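Local atomic coordinates of 3-oxosteroid 1-dehydrogenase (Sterolibacterium denitrificans, PDB entry 7P18), a protein that probably catalyses the FAD-dependent 1,2-dehydrogenation of 3-oxosteroids to 3-oxo-Delta(1)-steroids, with the electrons passing on to an acceptor. Residues P232-L236 and D302-A307; A270-N276 and T295-G301; A291-T295 and D492-G497. All coordinates share one frame; numbering follows the deposited sequence.

Interaction 1: P232-L236 and D302-A307; sequences PFESL and DTIRAA. With FAD (flavin-adenine dinucleotide), chain C.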
# COMPACT_ATOMS: atom_id res chain seq x y z
N PRO A 232 -9.33 -10.74 -18.66
CA PRO A 232 -9.82 -11.03 -17.32
C PRO A 232 -10.13 -12.52 -17.10
O PRO A 232 -10.80 -13.15 -17.93
CB PRO A 232 -11.13 -10.23 -17.21
CG PRO A 232 -11.56 -10.02 -18.65
CD PRO A 232 -10.29 -9.93 -19.44
N PHE A 233 -9.67 -13.04 -15.96
CA PHE A 233 -10.21 -14.26 -15.36
C PHE A 233 -11.71 -14.11 -15.18
O PHE A 233 -12.18 -13.05 -14.70
CB PHE A 233 -9.50 -14.54 -14.03
CG PHE A 233 -10.19 -15.57 -13.18
CD1 PHE A 233 -11.24 -15.19 -12.37
CD2 PHE A 233 -9.74 -16.88 -13.14
CE1 PHE A 233 -11.86 -16.12 -11.56
CE2 PHE A 233 -10.36 -17.80 -12.32
CZ PHE A 233 -11.42 -17.43 -11.55
N GLU A 234 -12.45 -15.19 -15.46
CA GLU A 234 -13.89 -15.32 -15.16
C GLU A 234 -14.20 -16.46 -14.21
O GLU A 234 -15.09 -16.30 -13.37
CB GLU A 234 -14.66 -15.70 -16.43
CG GLU A 234 -14.75 -14.62 -17.45
CD GLU A 234 -15.86 -14.86 -18.47
OE1 GLU A 234 -16.51 -15.98 -18.48
OE2 GLU A 234 -16.06 -13.91 -19.25
N SER A 235 -13.58 -17.63 -14.38
CA SER A 235 -13.97 -18.80 -13.57
C SER A 235 -12.85 -19.85 -13.53
O SER A 235 -11.93 -19.80 -14.32
CB SER A 235 -15.28 -19.38 -14.07
OG SER A 235 -15.11 -19.86 -15.38
N LEU A 236 -12.96 -20.76 -12.59
CA LEU A 236 -12.00 -21.88 -12.42
C LEU A 236 -12.53 -23.09 -13.20
O LEU A 236 -13.76 -23.29 -13.23
CB LEU A 236 -11.93 -22.18 -10.92
CG LEU A 236 -11.23 -21.11 -10.06
CD1 LEU A 236 -11.50 -21.33 -8.57
CD2 LEU A 236 -9.77 -21.10 -10.34
N ASP A 302 -13.17 -10.76 -8.18
CA ASP A 302 -13.59 -11.72 -9.24
C ASP A 302 -13.09 -13.15 -8.92
O ASP A 302 -13.83 -14.10 -9.14
CB ASP A 302 -13.04 -11.32 -10.60
CG ASP A 302 -13.48 -9.94 -11.11
OD1 ASP A 302 -14.49 -9.43 -10.63
OD2 ASP A 302 -12.79 -9.41 -11.99
N THR A 303 -11.88 -13.31 -8.42
CA THR A 303 -11.31 -14.65 -8.10
C THR A 303 -11.79 -15.10 -6.73
O THR A 303 -11.89 -16.33 -6.51
CB THR A 303 -9.78 -14.67 -8.19
OG1 THR A 303 -9.26 -13.88 -7.11
CG2 THR A 303 -9.27 -14.17 -9.51
N ILE A 304 -12.09 -14.17 -5.82
CA ILE A 304 -12.60 -14.51 -4.48
C ILE A 304 -13.96 -15.21 -4.65
O ILE A 304 -14.17 -16.32 -4.09
CB ILE A 304 -12.66 -13.26 -3.57
CG1 ILE A 304 -11.24 -12.78 -3.24
CG2 ILE A 304 -13.45 -13.57 -2.31
CD1 ILE A 304 -11.16 -11.44 -2.52
N ARG A 305 -14.85 -14.61 -5.44
CA ARG A 305 -16.22 -15.18 -5.64
C ARG A 305 -16.10 -16.58 -6.28
O ARG A 305 -16.74 -17.52 -5.81
CB ARG A 305 -17.04 -14.21 -6.50
CG ARG A 305 -17.50 -12.96 -5.75
CD ARG A 305 -18.53 -12.10 -6.49
NE ARG A 305 -18.27 -11.99 -7.94
CZ ARG A 305 -17.46 -11.11 -8.52
NH1 ARG A 305 -16.80 -10.21 -7.81
NH2 ARG A 305 -17.30 -11.13 -9.83
N ALA A 306 -15.26 -16.71 -7.30
CA ALA A 306 -15.11 -17.95 -8.09
C ALA A 306 -14.55 -19.07 -7.22
O ALA A 306 -15.03 -20.23 -7.32
CB ALA A 306 -14.23 -17.67 -9.27
N ALA A 307 -13.58 -18.76 -6.35
CA ALA A 307 -12.97 -19.77 -5.45
C ALA A 307 -13.95 -20.17 -4.35
O ALA A 307 -14.05 -21.38 -4.01
CB ALA A 307 -11.66 -19.21 -4.88
PA FAD C . -2.55 -5.50 -7.20
O1A FAD C . -1.19 -4.92 -7.07
O2A FAD C . -3.63 -4.46 -7.25
O5B FAD C . -2.56 -6.40 -8.50
C5B FAD C . -3.78 -7.12 -8.85
C4B FAD C . -3.90 -7.14 -10.34
O4B FAD C . -4.90 -8.13 -10.71
C3B FAD C . -4.33 -5.82 -11.00
O3B FAD C . -3.45 -5.47 -12.07
C2B FAD C . -5.75 -6.10 -11.47
O2B FAD C . -6.16 -5.27 -12.55
C1B FAD C . -5.70 -7.60 -11.74
N9A FAD C . -7.00 -8.28 -11.75
C8A FAD C . -8.11 -8.00 -11.01
N7A FAD C . -9.16 -8.75 -11.35
C5A FAD C . -8.66 -9.60 -12.34
C6A FAD C . -9.26 -10.63 -13.09
N6A FAD C . -10.55 -10.97 -13.02
N1A FAD C . -8.48 -11.27 -13.99
C2A FAD C . -7.20 -10.90 -14.10
N3A FAD C . -6.55 -9.90 -13.50
C4A FAD C . -7.35 -9.30 -12.59
N1 FAD C . 1.86 -1.75 0.44
C2 FAD C . 3.11 -2.07 0.86
O2 FAD C . 3.33 -3.16 1.43
N3 FAD C . 4.15 -1.26 0.66
C4 FAD C . 3.99 0.06 0.27
O4 FAD C . 4.99 0.71 0.00
C4X FAD C . 2.70 0.46 -0.16
N5 FAD C . 2.51 1.70 -0.57
C5X FAD C . 1.26 2.03 -1.05
C6 FAD C . 1.05 3.32 -1.59
C7 FAD C . -0.14 3.67 -2.21
C7M FAD C . -0.33 5.05 -2.81
C8 FAD C . -1.14 2.69 -2.35
C8M FAD C . -2.45 3.03 -3.04
C9 FAD C . -0.99 1.46 -1.75
C9A FAD C . 0.22 1.08 -1.14
N10 FAD C . 0.42 -0.18 -0.54
C10 FAD C . 1.67 -0.54 -0.06
C1' FAD C . -0.60 -1.23 -0.65
C2' FAD C . -0.27 -2.15 -1.85
O2' FAD C . -0.09 -1.42 -3.07
C3' FAD C . -1.32 -3.25 -2.07
O3' FAD C . -1.80 -3.78 -0.83
C4' FAD C . -0.78 -4.33 -2.97
O4' FAD C . -0.31 -3.72 -4.16
C5' FAD C . -1.79 -5.41 -3.31
O5' FAD C . -1.14 -6.29 -4.25
P FAD C . -1.98 -7.40 -5.02
O1P FAD C . -0.96 -8.03 -5.88
O2P FAD C . -2.85 -8.17 -4.14
O3P FAD C . -2.95 -6.51 -5.99
O HOH W 1 -15.11 -20.64 -10.42

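Interaction 2: A270-N276 and T295-G301; sequences AGGFERN and TPPHNTG. With FAD (flavin-adenine dinucleotide), chain C.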
# COMPACT_ATOMS: atom_id res chain seq x y z
N ALA A 270 -4.93 -11.59 -7.93
CA ALA A 270 -5.79 -10.61 -8.63
C ALA A 270 -6.17 -9.46 -7.72
O ALA A 270 -7.08 -8.71 -8.10
CB ALA A 270 -7.02 -11.32 -9.13
N GLY A 271 -5.59 -9.37 -6.52
CA GLY A 271 -5.95 -8.31 -5.56
C GLY A 271 -7.25 -8.56 -4.86
O GLY A 271 -7.77 -9.70 -4.92
N GLY A 272 -7.79 -7.52 -4.21
CA GLY A 272 -8.93 -7.64 -3.31
C GLY A 272 -10.26 -7.31 -3.98
O GLY A 272 -10.43 -7.56 -5.19
N PHE A 273 -11.16 -6.73 -3.20
CA PHE A 273 -12.54 -6.42 -3.67
C PHE A 273 -12.90 -4.97 -3.32
O PHE A 273 -14.11 -4.66 -3.33
CB PHE A 273 -13.51 -7.45 -3.08
CG PHE A 273 -13.68 -7.47 -1.58
CD1 PHE A 273 -14.60 -6.68 -0.95
CD2 PHE A 273 -12.95 -8.35 -0.80
CE1 PHE A 273 -14.80 -6.75 0.41
CE2 PHE A 273 -13.14 -8.41 0.56
CZ PHE A 273 -14.05 -7.61 1.17
N GLU A 274 -11.91 -4.09 -3.09
CA GLU A 274 -12.14 -2.69 -2.63
C GLU A 274 -13.01 -1.92 -3.65
O GLU A 274 -13.69 -0.99 -3.22
CB GLU A 274 -10.85 -1.91 -2.34
CG GLU A 274 -9.88 -1.80 -3.49
CD GLU A 274 -8.93 -2.97 -3.77
OE1 GLU A 274 -9.07 -4.01 -3.07
OE2 GLU A 274 -8.08 -2.83 -4.68
N ARG A 275 -12.95 -2.27 -4.94
CA ARG A 275 -13.71 -1.58 -6.02
C ARG A 275 -15.08 -2.21 -6.28
O ARG A 275 -15.79 -1.72 -7.18
CB ARG A 275 -12.86 -1.50 -7.28
CG ARG A 275 -11.70 -0.53 -7.17
CD ARG A 275 -12.11 0.93 -7.22
NE ARG A 275 -11.06 1.89 -6.82
CZ ARG A 275 -11.28 3.17 -6.53
NH1 ARG A 275 -12.51 3.67 -6.62
NH2 ARG A 275 -10.29 3.96 -6.12
N ASN A 276 -15.52 -3.17 -5.46
CA ASN A 276 -16.84 -3.84 -5.62
C ASN A 276 -17.73 -3.40 -4.47
O ASN A 276 -17.59 -3.90 -3.33
CB ASN A 276 -16.67 -5.36 -5.77
CG ASN A 276 -17.98 -6.09 -5.97
OD1 ASN A 276 -19.01 -5.66 -5.46
ND2 ASN A 276 -17.95 -7.25 -6.61
N THR A 295 -6.92 2.99 -4.61
CA THR A 295 -6.46 1.95 -5.55
C THR A 295 -6.86 2.29 -6.97
O THR A 295 -7.76 3.12 -7.20
CB THR A 295 -7.05 0.59 -5.20
OG1 THR A 295 -8.49 0.70 -5.25
CG2 THR A 295 -6.62 0.12 -3.82
N PRO A 296 -6.26 1.60 -7.96
CA PRO A 296 -6.79 1.62 -9.32
C PRO A 296 -8.18 0.99 -9.41
O PRO A 296 -8.76 0.55 -8.42
CB PRO A 296 -5.74 0.84 -10.13
CG PRO A 296 -4.48 0.92 -9.28
CD PRO A 296 -4.99 0.88 -7.86
N PRO A 297 -8.80 0.97 -10.62
CA PRO A 297 -10.22 0.66 -10.72
C PRO A 297 -10.67 -0.81 -10.56
O PRO A 297 -11.84 -1.03 -10.37
CB PRO A 297 -10.55 1.13 -12.16
CG PRO A 297 -9.45 2.09 -12.51
CD PRO A 297 -8.22 1.51 -11.86
N HIS A 298 -9.80 -1.77 -10.89
CA HIS A 298 -10.27 -3.16 -11.18
C HIS A 298 -10.45 -4.18 -10.04
O HIS A 298 -11.25 -5.11 -10.26
CB HIS A 298 -9.41 -3.77 -12.30
CG HIS A 298 -9.07 -2.81 -13.39
ND1 HIS A 298 -9.99 -2.40 -14.33
CD2 HIS A 298 -7.91 -2.17 -13.68
CE1 HIS A 298 -9.42 -1.55 -15.16
NE2 HIS A 298 -8.15 -1.39 -14.78
N ASN A 299 -9.78 -4.07 -8.90
CA ASN A 299 -9.90 -5.19 -7.92
C ASN A 299 -11.34 -5.27 -7.41
O ASN A 299 -11.69 -4.55 -6.46
CB ASN A 299 -8.85 -5.09 -6.80
CG ASN A 299 -7.45 -5.04 -7.33
OD1 ASN A 299 -7.20 -5.36 -8.52
ND2 ASN A 299 -6.52 -4.65 -6.47
N THR A 300 -12.13 -6.17 -8.01
CA THR A 300 -13.59 -6.30 -7.79
C THR A 300 -13.91 -7.70 -7.25
O THR A 300 -15.06 -8.12 -7.36
CB THR A 300 -14.34 -5.95 -9.09
OG1 THR A 300 -13.86 -6.69 -10.22
CG2 THR A 300 -14.20 -4.49 -9.45
N GLY A 301 -12.93 -8.44 -6.71
CA GLY A 301 -13.23 -9.69 -5.97
C GLY A 301 -13.59 -10.84 -6.92
O GLY A 301 -14.21 -11.81 -6.45
PA FAD C . -2.55 -5.50 -7.20
O1A FAD C . -1.19 -4.92 -7.07
O2A FAD C . -3.63 -4.46 -7.25
O5B FAD C . -2.56 -6.40 -8.50
C5B FAD C . -3.78 -7.12 -8.85
C4B FAD C . -3.90 -7.14 -10.34
O4B FAD C . -4.90 -8.13 -10.71
C3B FAD C . -4.33 -5.82 -11.00
O3B FAD C . -3.45 -5.47 -12.07
C2B FAD C . -5.75 -6.10 -11.47
O2B FAD C . -6.16 -5.27 -12.55
C1B FAD C . -5.70 -7.60 -11.74
N9A FAD C . -7.00 -8.28 -11.75
C8A FAD C . -8.11 -8.00 -11.01
N7A FAD C . -9.16 -8.75 -11.35
C5A FAD C . -8.66 -9.60 -12.34
C6A FAD C . -9.26 -10.63 -13.09
N6A FAD C . -10.55 -10.97 -13.02
N1A FAD C . -8.48 -11.27 -13.99
C2A FAD C . -7.20 -10.90 -14.10
N3A FAD C . -6.55 -9.90 -13.50
C4A FAD C . -7.35 -9.30 -12.59
N1 FAD C . 1.86 -1.75 0.44
C2 FAD C . 3.11 -2.07 0.86
O2 FAD C . 3.33 -3.16 1.43
N3 FAD C . 4.15 -1.26 0.66
C4 FAD C . 3.99 0.06 0.27
O4 FAD C . 4.99 0.71 0.00
C4X FAD C . 2.70 0.46 -0.16
N5 FAD C . 2.51 1.70 -0.57
C5X FAD C . 1.26 2.03 -1.05
C6 FAD C . 1.05 3.32 -1.59
C7 FAD C . -0.14 3.67 -2.21
C7M FAD C . -0.33 5.05 -2.81
C8 FAD C . -1.14 2.69 -2.35
C8M FAD C . -2.45 3.03 -3.04
C9 FAD C . -0.99 1.46 -1.75
C9A FAD C . 0.22 1.08 -1.14
N10 FAD C . 0.42 -0.18 -0.54
C10 FAD C . 1.67 -0.54 -0.06
C1' FAD C . -0.60 -1.23 -0.65
C2' FAD C . -0.27 -2.15 -1.85
O2' FAD C . -0.09 -1.42 -3.07
C3' FAD C . -1.32 -3.25 -2.07
O3' FAD C . -1.80 -3.78 -0.83
C4' FAD C . -0.78 -4.33 -2.97
O4' FAD C . -0.31 -3.72 -4.16
C5' FAD C . -1.79 -5.41 -3.31
O5' FAD C . -1.14 -6.29 -4.25
P FAD C . -1.98 -7.40 -5.02
O1P FAD C . -0.96 -8.03 -5.88
O2P FAD C . -2.85 -8.17 -4.14
O3P FAD C . -2.95 -6.51 -5.99
O HOH W 2 -6.58 -5.07 -3.09
O HOH W 3 -8.36 -1.93 -7.23

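Interaction 3: A291-T295 and D492-G497; sequences AWSAT and DAGDIG. With FAD (flavin-adenine dinucleotide), chain C.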
# COMPACT_ATOMS: atom_id res chain seq x y z
N ALA A 291 -15.53 4.74 -3.62
CA ALA A 291 -14.98 6.03 -4.10
C ALA A 291 -13.86 6.50 -3.15
O ALA A 291 -13.04 7.29 -3.58
CB ALA A 291 -16.08 7.09 -4.15
N TRP A 292 -13.86 6.05 -1.89
CA TRP A 292 -12.87 6.53 -0.90
C TRP A 292 -11.53 5.80 -1.08
O TRP A 292 -10.53 6.23 -0.45
CB TRP A 292 -13.39 6.34 0.51
CG TRP A 292 -14.67 7.06 0.79
CD1 TRP A 292 -15.21 8.09 0.08
CD2 TRP A 292 -15.58 6.74 1.83
NE1 TRP A 292 -16.39 8.45 0.64
CE2 TRP A 292 -16.67 7.63 1.69
CE3 TRP A 292 -15.63 5.77 2.84
CZ2 TRP A 292 -17.74 7.62 2.56
CZ3 TRP A 292 -16.69 5.78 3.72
CH2 TRP A 292 -17.73 6.68 3.57
N SER A 293 -11.48 4.77 -1.92
CA SER A 293 -10.27 3.95 -2.11
C SER A 293 -9.19 4.77 -2.83
O SER A 293 -9.55 5.63 -3.65
CB SER A 293 -10.58 2.67 -2.84
OG SER A 293 -9.43 1.80 -2.86
N ALA A 294 -7.92 4.44 -2.56
CA ALA A 294 -6.71 5.00 -3.20
C ALA A 294 -6.22 4.09 -4.32
O ALA A 294 -5.24 4.41 -4.94
CB ALA A 294 -5.64 5.18 -2.14
N THR A 295 -6.92 2.99 -4.61
CA THR A 295 -6.46 1.95 -5.55
C THR A 295 -6.86 2.29 -6.97
O THR A 295 -7.76 3.12 -7.20
CB THR A 295 -7.05 0.59 -5.20
OG1 THR A 295 -8.49 0.70 -5.25
CG2 THR A 295 -6.62 0.12 -3.82
N ASP A 492 -11.58 10.91 4.46
CA ASP A 492 -12.48 9.76 4.26
C ASP A 492 -11.84 8.49 4.83
O ASP A 492 -10.57 8.42 4.90
CB ASP A 492 -12.80 9.60 2.77
CG ASP A 492 -13.84 10.60 2.28
OD1 ASP A 492 -14.83 10.75 2.98
OD2 ASP A 492 -13.61 11.21 1.20
N ALA A 493 -12.64 7.51 5.21
CA ALA A 493 -12.10 6.17 5.61
C ALA A 493 -11.74 5.42 4.35
O ALA A 493 -12.56 4.57 3.91
CB ALA A 493 -13.13 5.42 6.44
N GLY A 494 -10.62 5.79 3.73
CA GLY A 494 -10.08 5.18 2.52
C GLY A 494 -9.38 3.85 2.78
O GLY A 494 -9.42 3.35 3.91
N ASP A 495 -8.81 3.29 1.73
CA ASP A 495 -8.11 2.00 1.76
C ASP A 495 -7.10 1.97 0.61
O ASP A 495 -7.22 2.73 -0.35
CB ASP A 495 -9.10 0.83 1.66
CG ASP A 495 -9.78 0.77 0.30
OD1 ASP A 495 -9.09 0.44 -0.69
OD2 ASP A 495 -10.96 1.22 0.25
N ILE A 496 -6.13 1.09 0.74
CA ILE A 496 -5.18 0.69 -0.30
C ILE A 496 -5.45 -0.76 -0.71
O ILE A 496 -4.55 -1.39 -1.29
CB ILE A 496 -3.74 0.96 0.21
CG1 ILE A 496 -3.36 0.13 1.45
CG2 ILE A 496 -3.60 2.45 0.50
CD1 ILE A 496 -1.95 0.42 2.00
N GLY A 497 -6.67 -1.23 -0.53
CA GLY A 497 -7.07 -2.62 -0.82
C GLY A 497 -7.80 -3.22 0.35
O GLY A 497 -7.68 -2.71 1.46
PA FAD C . -2.55 -5.50 -7.20
O1A FAD C . -1.19 -4.92 -7.07
O2A FAD C . -3.63 -4.46 -7.25
O5B FAD C . -2.56 -6.40 -8.50
C5B FAD C . -3.78 -7.12 -8.85
C4B FAD C . -3.90 -7.14 -10.34
O4B FAD C . -4.90 -8.13 -10.71
C3B FAD C . -4.33 -5.82 -11.00
O3B FAD C . -3.45 -5.47 -12.07
C2B FAD C . -5.75 -6.10 -11.47
O2B FAD C . -6.16 -5.27 -12.55
C1B FAD C . -5.70 -7.60 -11.74
N9A FAD C . -7.00 -8.28 -11.75
C8A FAD C . -8.11 -8.00 -11.01
N7A FAD C . -9.16 -8.75 -11.35
C5A FAD C . -8.66 -9.60 -12.34
C6A FAD C . -9.26 -10.63 -13.09
N6A FAD C . -10.55 -10.97 -13.02
N1A FAD C . -8.48 -11.27 -13.99
C2A FAD C . -7.20 -10.90 -14.10
N3A FAD C . -6.55 -9.90 -13.50
C4A FAD C . -7.35 -9.30 -12.59
N1 FAD C . 1.86 -1.75 0.44
C2 FAD C . 3.11 -2.07 0.86
O2 FAD C . 3.33 -3.16 1.43
N3 FAD C . 4.15 -1.26 0.66
C4 FAD C . 3.99 0.06 0.27
O4 FAD C . 4.99 0.71 0.00
C4X FAD C . 2.70 0.46 -0.16
N5 FAD C . 2.51 1.70 -0.57
C5X FAD C . 1.26 2.03 -1.05
C6 FAD C . 1.05 3.32 -1.59
C7 FAD C . -0.14 3.67 -2.21
C7M FAD C . -0.33 5.05 -2.81
C8 FAD C . -1.14 2.69 -2.35
C8M FAD C . -2.45 3.03 -3.04
C9 FAD C . -0.99 1.46 -1.75
C9A FAD C . 0.22 1.08 -1.14
N10 FAD C . 0.42 -0.18 -0.54
C10 FAD C . 1.67 -0.54 -0.06
C1' FAD C . -0.60 -1.23 -0.65
C2' FAD C . -0.27 -2.15 -1.85
O2' FAD C . -0.09 -1.42 -3.07
C3' FAD C . -1.32 -3.25 -2.07
O3' FAD C . -1.80 -3.78 -0.83
C4' FAD C . -0.78 -4.33 -2.97
O4' FAD C . -0.31 -3.72 -4.16
C5' FAD C . -1.79 -5.41 -3.31
O5' FAD C . -1.14 -6.29 -4.25
P FAD C . -1.98 -7.40 -5.02
O1P FAD C . -0.96 -8.03 -5.88
O2P FAD C . -2.85 -8.17 -4.14
O3P FAD C . -2.95 -6.51 -5.99

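Interaction 1: P232-L236 and D302-A307
Thr303 lays its CG2 methyl over one face of the Phe233 ring, 4.0 Å from the ring centroid and offset toward the rim, in a CH-pi contact. The edge of the ring is used too: Phe233 CZ lies 3.6 Å from Ala306 CB, with the methyl near the ring plane. Because Phe233 holds CG anti to its backbone N (chi1 166°), the ring leaves the strand and rests on the first turn of the helix; the axes of strand 233-236 and helical segment 302-307 lie 17° apart. Farther along, Leu236 CD1 packs 3.8 Å from Ala307 CA, and a water bridges the backbones, accepting from Leu236 N and donating to Ala306 O.

Phe233 and Asp302 together grip the adenine of FAD. Phe233 N donates to FAD N1A over 2.9 Å, while FAD N6A gives one hydrogen to Phe233 O at 3.1 Å and another to Asp302 OD2 at 2.9 Å. In the second shell, Lys38 forms a salt bridge with Asp302 OD2, Thr300 OG1 bonds to Asp302 OD1, and Arg305 NH2 adds a long, weak salt bridge to OD1; together these partners would probably favour an ionised carboxylate. Next along the strand, Glu234 and Ser235 both face Val250 in a classic beta bulge. The edge strand of the mixed sheet and the start of helix 302-309 thus hold the adenine end of FAD in a Rossmann-type FAD-binding domain.

Interaction 2: A270-N276 and T295-G301
Arg275 sits in the type I beta turn Phe273-Asn276 and folds against loop 295-301; these loops border the FAD diphosphate in a Rossmann-type FAD domain. Its backbone N donates to Asn299 O over 3.0 Å. The side chain bends at chi2 (-73°), pressing CG to 3.2 Å from Pro297 O and sending the guanidinium past Thr295 in the opposite direction to that side chain. There Arg275 NH2 reaches Thr295 O at 2.9 Å, tilted from the carbonyl plane, and NE makes a weak bond to Pro296 O. An alanine here removes both donors, and is likely to leave Thr295 O without this mate and the 295-297 backbone freer to shift.

Asn276, with CG anti to the backbone N, directs ND2 to Thr300 O, 3.1 Å away and in its own amide plane; its OD1 caps Met279 N at the start of the next helix. Glu274 curls at chi2 so that OE2 meets Asn299 ND2 at 3.0 Å on the syn side, with carboxylate and amide planes 86° apart. A water bonded to Glu274 OE2, Pro296 O and Asn299 N braces the pair. Thus positioned, Asn299 ND2 also donates to FAD O2A, 3.0 Å away and nearly straight at 178°.

Interaction 3: A291-T295 and D492-G497
Segments 291-295 and 492-497 run in the same general direction and are joined by one backbone bond, Ala294 N to Asp495 O at 2.9 Å, with Trp292 CA and Gly494 CA only 4.6 Å apart. A side chain on Gly494 would collide with Trp292 O, so the close approach depends on glycine.

At one end, the Asp492 carboxylate stacks on a face of the Trp292 indole, the two planes 7° apart, while Asp492 CB makes a CH-pi contact 4.0 Å from the centroid of the five-membered ring. The carbonyl oxygen of Ala493 lies at the ring edge, beside Trp292 CE3. Gln334 NE2 bonds to Asp492 OD2, which probably limits rotation of the carboxylate.

In the middle, Ser293 carries OG anti to the backbone N (chi1 -172°), and OG donates to Asp495 OD1 over a short 2.6 Å, on the syn side but 30° out of the carboxylate plane. Gly497 N donates to the anti lone pair of the same Asp495 OD1 at 2.9 Å, from the opposite face, closing an Asx turn. Ser293 OG in turn accepts from Thr295 N, an ST turn. Each segment closes its own turn with a side-chain oxygen, and these two oxygens are bonded to each other. Arg280 forms a salt bridge with Asp495 OD2, which probably balances this buried charge.

Beyond these linked turns, Thr295 CG2 touches the backbone of Ile496 at its carbonyl carbon C, 3.4 Å away. Ile496, at the corner of the chain, packs against the cofactor, with CD1 3.4 Å from FAD C1' and CB beside FAD C9. Ala294 borders the flavin near its C8M methyl. With the steroid product about 5 Å from the Ile496 side chain, this corner of strand 486-502 is part of the wall around the flavin of the active site.

How the interactions relate
Coming from the N terminus, the first of these segments lies on strand 233-239, and interaction 1 closes the large loop from it to helix 302-309. Interaction 2 is nested inside that loop, bringing 270-276, just after strand 265-268, back against 295-301. Interaction 3 crosses both: 291-295 lies inside the loop of interaction 1 and runs into the second segment of interaction 2 at Thr295, whereas 492-497 comes from strand 486-502, nearly two hundred residues later. Interactions 2 and 3 also touch through Arg275 and Ser293; interactions 1 and 2 meet where Ile304 packs on Phe273. Interactions 1 and 3 do not touch. Taken in order, interactions 1, 2 and 3 follow FAD from adenine through diphosphate to flavin, linking the Rossmann-type region to the large antiparallel sheet.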